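Local coordinates for protein polyketide synthase (Synechococcus sp., PDB 4GOX) that probably transfers a sulfuryl group from the donor PAPS to a polyketide intermediate, as the sulfotransferase domain of an olefin synthase, at residues G133-E143 / S192-V203. Residues are numbered along the deposited sequence; the frame is centred on the assembly and turned at random.
Sequences GSDRHILDHSE and SNRNILDLGRTV
The carboxamide of Asn195 donates through ND2 to Gly133 O (2.9 Å, N-H...O 158°), the acceptor lying almost in the amide plane. Its CG stands anti to the carbonyl carbon (chi1 -69°), which swings the amide over the turn that leads into helix 136-145. Gly133 O also receives the CA-H of Ser192, with Ser192 CA 3.4 Å from Gly133 O and the approach nearly straight; a water joins Ser134 OG to Ser192 OG, and Ser192 OG also bonds to Ile188 O. Replacing Asn195 with a leucine would probably leave Gly133 O without its N-H donor and disturb the turn beside it. Packing takes over further along, where Leu139 presses CD1 against Asn195 O (3.6 Å) and reaches CG1 of Ile196 at 4.1 Å. Sulfotransferases share a P-loop NTPase-like α/β architecture, and here segments 136-143 and 192-202 run 27° from parallel and pack side by side on the parallel sheet; Leu139, Ile196 and Leu199 all rest on Leu30 of strand 26-30. Arg136 fits as a knob among Asn195, Asp198, Leu199 and Thr202, its guanidinium laid with one face over the helix backbone at Leu199 N. Asp140 offers it charge from outside the guanidinium plane, with no N-H aimed at the carboxylate. At the far end the bent Glu143 sets CD against Val203 CG1 (3.6 Å), while its carboxylate is held by Tyr151 and Arg207.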
loop_
_atom_site.group_PDB
_atom_site.type_symbol
_atom_site.label_atom_id
_atom_site.label_comp_id
_atom_site.label_asym_id
_atom_site.label_seq_id
_atom_site.Cartn_x
_atom_site.Cartn_y
_atom_site.Cartn_z
ATOM N N GLY A 133 1.829 6.361 -4.556
ATOM C CA GLY A 133 0.923 7.470 -4.934
ATOM C C GLY A 133 1.474 8.875 -4.836
ATOM O O GLY A 133 0.876 9.806 -5.382
ATOM N N SER A 134 2.650 9.057 -4.187
ATOM C CA SER A 134 3.297 10.380 -4.073
ATOM C C SER A 134 3.812 10.926 -5.404
ATOM O O SER A 134 4.095 12.111 -5.515
ATOM C CB SER A 134 4.437 10.329 -3.059
ATOM O OG SER A 134 3.881 10.113 -1.769
ATOM N N ASP A 135 3.918 10.060 -6.414
ATOM C CA ASP A 135 4.427 10.397 -7.740
ATOM C C ASP A 135 3.602 9.639 -8.768
ATOM O O ASP A 135 3.677 8.408 -8.872
ATOM C CB ASP A 135 5.909 9.969 -7.840
ATOM C CG ASP A 135 6.649 10.365 -9.107
ATOM O OD1 ASP A 135 5.998 10.892 -10.047
ATOM O OD2 ASP A 135 7.879 10.183 -9.146
ATOM N N ARG A 136 2.858 10.393 -9.546
ATOM C CA ARG A 136 2.003 9.949 -10.639
ATOM C C ARG A 136 2.790 9.074 -11.617
ATOM O O ARG A 136 2.238 8.119 -12.154
ATOM C CB ARG A 136 1.426 11.202 -11.385
ATOM C CG ARG A 136 0.313 10.859 -12.394
ATOM C CD ARG A 136 -0.919 10.157 -11.778
ATOM N NE ARG A 136 -1.500 9.149 -12.680
ATOM C CZ ARG A 136 -2.405 9.403 -13.627
ATOM N NH1 ARG A 136 -2.864 8.424 -14.395
ATOM N NH2 ARG A 136 -2.853 10.639 -13.816
ATOM N N HIS A 137 4.071 9.408 -11.842
ATOM C CA HIS A 137 4.953 8.651 -12.717
ATOM C C HIS A 137 5.166 7.218 -12.196
ATOM O O HIS A 137 5.116 6.284 -12.990
ATOM C CB HIS A 137 6.266 9.420 -12.970
ATOM C CG HIS A 137 7.167 8.744 -13.947
ATOM N ND1 HIS A 137 6.844 8.671 -15.288
ATOM C CD2 HIS A 137 8.342 8.098 -13.739
ATOM C CE1 HIS A 137 7.823 7.971 -15.847
ATOM N NE2 HIS A 137 8.758 7.632 -14.958
ATOM N N ILE A 138 5.275 7.029 -10.855
ATOM C CA ILE A 138 5.395 5.696 -10.246
ATOM C C ILE A 138 4.108 4.910 -10.562
ATOM O O ILE A 138 4.184 3.802 -11.076
ATOM C CB ILE A 138 5.641 5.760 -8.705
ATOM C CG1 ILE A 138 7.013 6.422 -8.377
ATOM C CG2 ILE A 138 5.535 4.361 -8.097
ATOM C CD1 ILE A 138 7.180 6.778 -6.771
ATOM N N LEU A 139 2.935 5.517 -10.291
ATOM C CA LEU A 139 1.623 4.918 -10.540
ATOM C C LEU A 139 1.463 4.543 -12.014
ATOM O O LEU A 139 0.917 3.475 -12.294
ATOM C CB LEU A 139 0.505 5.906 -10.141
ATOM C CG LEU A 139 0.375 6.283 -8.643
ATOM C CD1 LEU A 139 -0.881 7.133 -8.415
ATOM C CD2 LEU A 139 0.324 5.034 -7.740
ATOM N N ASP A 140 1.943 5.424 -12.968
ATOM C CA ASP A 140 1.909 5.160 -14.412
ATOM C C ASP A 140 2.630 3.846 -14.757
ATOM O O ASP A 140 2.277 3.204 -15.751
ATOM C CB ASP A 140 2.566 6.320 -15.205
ATOM C CG ASP A 140 1.752 7.610 -15.218
ATOM O OD1 ASP A 140 0.546 7.560 -14.896
ATOM O OD2 ASP A 140 2.322 8.663 -15.542
ATOM N N HIS A 141 3.646 3.453 -13.967
ATOM C CA HIS A 141 4.396 2.204 -14.236
ATOM C C HIS A 141 3.497 0.961 -14.199
ATOM O O HIS A 141 3.723 0.018 -14.960
ATOM C CB HIS A 141 5.533 2.031 -13.235
ATOM C CG HIS A 141 6.636 1.120 -13.678
ATOM N ND1 HIS A 141 7.566 0.648 -12.779
ATOM C CD2 HIS A 141 6.928 0.631 -14.908
ATOM C CE1 HIS A 141 8.405 -0.091 -13.484
ATOM N NE2 HIS A 141 8.067 -0.113 -14.775
ATOM N N SER A 142 2.460 0.978 -13.345
ATOM C CA SER A 142 1.551 -0.164 -13.197
ATOM C C SER A 142 0.738 -0.416 -14.463
ATOM O O SER A 142 0.684 -1.548 -14.936
ATOM C CB SER A 142 0.642 0.017 -11.990
ATOM O OG SER A 142 -0.265 -1.070 -11.918
ATOM N N GLU A 143 0.141 0.636 -15.027
ATOM C CA GLU A 143 -0.630 0.510 -16.255
ATOM C C GLU A 143 0.250 0.119 -17.443
ATOM O O GLU A 143 -0.250 -0.524 -18.371
ATOM C CB GLU A 143 -1.474 1.766 -16.522
ATOM C CG GLU A 143 -2.636 1.867 -15.533
ATOM C CD GLU A 143 -3.630 0.720 -15.622
ATOM O OE1 GLU A 143 -4.249 0.556 -16.697
ATOM O OE2 GLU A 143 -3.772 -0.032 -14.630
ATOM N N SER A 192 -0.689 12.566 -2.778
ATOM C CA SER A 192 -0.996 11.136 -2.903
ATOM C C SER A 192 -2.440 10.907 -3.285
ATOM O O SER A 192 -2.711 10.179 -4.236
ATOM C CB SER A 192 -0.717 10.389 -1.597
ATOM O OG SER A 192 0.668 10.477 -1.349
ATOM N N ASN A 193 -3.358 11.490 -2.510
ATOM C CA ASN A 193 -4.767 11.293 -2.728
ATOM C C ASN A 193 -5.220 11.781 -4.065
ATOM O O ASN A 193 -5.971 11.072 -4.722
ATOM C CB ASN A 193 -5.600 11.791 -1.553
ATOM C CG ASN A 193 -5.490 10.825 -0.402
ATOM O OD1 ASN A 193 -5.766 9.644 -0.559
ATOM N ND2 ASN A 193 -4.935 11.252 0.727
ATOM N N ARG A 194 -4.685 12.918 -4.526
ATOM C CA ARG A 194 -5.036 13.424 -5.851
ATOM C C ARG A 194 -4.504 12.480 -6.966
ATOM O O ARG A 194 -5.269 12.112 -7.863
ATOM C CB ARG A 194 -4.538 14.863 -6.030
ATOM C CG ARG A 194 -4.652 15.415 -7.455
ATOM C CD ARG A 194 -6.071 15.851 -7.701
ATOM N NE ARG A 194 -6.484 16.874 -6.738
ATOM C CZ ARG A 194 -7.746 17.196 -6.479
ATOM N NH1 ARG A 194 -8.739 16.565 -7.095
ATOM N NH2 ARG A 194 -8.026 18.135 -5.583
ATOM N N ASN A 195 -3.230 12.046 -6.865
ATOM C CA ASN A 195 -2.619 11.135 -7.849
ATOM C C ASN A 195 -3.374 9.808 -7.956
ATOM O O ASN A 195 -3.657 9.369 -9.069
ATOM C CB ASN A 195 -1.142 10.892 -7.551
ATOM C CG ASN A 195 -0.252 12.083 -7.764
ATOM O OD1 ASN A 195 -0.538 12.939 -8.560
ATOM N ND2 ASN A 195 0.883 12.137 -7.105
ATOM N N ILE A 196 -3.739 9.203 -6.814
ATOM C CA ILE A 196 -4.456 7.918 -6.787
ATOM C C ILE A 196 -5.862 8.067 -7.358
ATOM O O ILE A 196 -6.287 7.239 -8.170
ATOM C CB ILE A 196 -4.438 7.205 -5.408
ATOM C CG1 ILE A 196 -2.998 7.054 -4.869
ATOM C CG2 ILE A 196 -5.099 5.821 -5.526
ATOM C CD1 ILE A 196 -2.971 6.914 -3.352
ATOM N N LEU A 197 -6.565 9.150 -6.959
ATOM C CA LEU A 197 -7.868 9.513 -7.510
ATOM C C LEU A 197 -7.772 9.643 -9.052
ATOM O O LEU A 197 -8.599 9.053 -9.758
ATOM C CB LEU A 197 -8.357 10.836 -6.897
ATOM C CG LEU A 197 -9.733 11.299 -7.342
ATOM C CD1 LEU A 197 -10.809 10.383 -6.788
ATOM C CD2 LEU A 197 -9.972 12.777 -6.959
ATOM N N ASP A 198 -6.766 10.407 -9.567
ATOM C CA ASP A 198 -6.557 10.573 -11.010
ATOM C C ASP A 198 -6.318 9.224 -11.702
ATOM O O ASP A 198 -6.901 8.990 -12.756
ATOM C CB ASP A 198 -5.397 11.534 -11.319
ATOM C CG ASP A 198 -5.704 13.000 -11.015
ATOM O OD1 ASP A 198 -6.873 13.306 -10.641
ATOM O OD2 ASP A 198 -4.763 13.829 -11.073
ATOM N N LEU A 199 -5.519 8.316 -11.078
ATOM C CA LEU A 199 -5.308 6.965 -11.615
ATOM C C LEU A 199 -6.647 6.222 -11.714
ATOM O O LEU A 199 -6.976 5.679 -12.771
ATOM C CB LEU A 199 -4.305 6.163 -10.763
ATOM C CG LEU A 199 -4.157 4.664 -11.087
ATOM C CD1 LEU A 199 -3.573 4.455 -12.448
ATOM C CD2 LEU A 199 -3.341 3.950 -10.017
ATOM N N GLY A 200 -7.404 6.231 -10.619
ATOM C CA GLY A 200 -8.727 5.623 -10.536
ATOM C C GLY A 200 -9.681 6.067 -11.618
ATOM O O GLY A 200 -10.414 5.243 -12.162
ATOM N N ARG A 201 -9.641 7.362 -11.983
ATOM C CA ARG A 201 -10.479 7.891 -13.059
ATOM C C ARG A 201 -10.105 7.317 -14.423
ATOM O O ARG A 201 -11.004 7.109 -15.242
ATOM C CB ARG A 201 -10.440 9.425 -13.115
ATOM C CG ARG A 201 -11.284 10.090 -12.042
ATOM C CD ARG A 201 -11.678 11.505 -12.424
ATOM N NE ARG A 201 -12.392 12.165 -11.325
ATOM C CZ ARG A 201 -11.828 12.988 -10.443
ATOM N NH1 ARG A 201 -10.537 13.282 -10.530
ATOM N NH2 ARG A 201 -12.557 13.535 -9.479
ATOM N N THR A 202 -8.797 7.070 -14.674
ATOM C CA THR A 202 -8.326 6.521 -15.955
ATOM C C THR A 202 -8.724 5.055 -16.122
ATOM O O THR A 202 -8.975 4.625 -17.240
ATOM C CB THR A 202 -6.819 6.728 -16.171
ATOM O OG1 THR A 202 -6.104 5.933 -15.232
ATOM C CG2 THR A 202 -6.392 8.190 -16.079
ATOM N N VAL A 203 -8.762 4.291 -15.029
ATOM C CA VAL A 203 -9.154 2.872 -15.061
ATOM C C VAL A 203 -10.644 2.759 -14.665
ATOM O O VAL A 203 -11.200 3.685 -14.077
ATOM C CB VAL A 203 -8.219 1.980 -14.192
ATOM C CG1 VAL A 203 -6.751 2.242 -14.515
ATOM C CG2 VAL A 203 -8.483 2.161 -12.699
HETATM O O HOH W 1 1.796 8.104 -1.249
#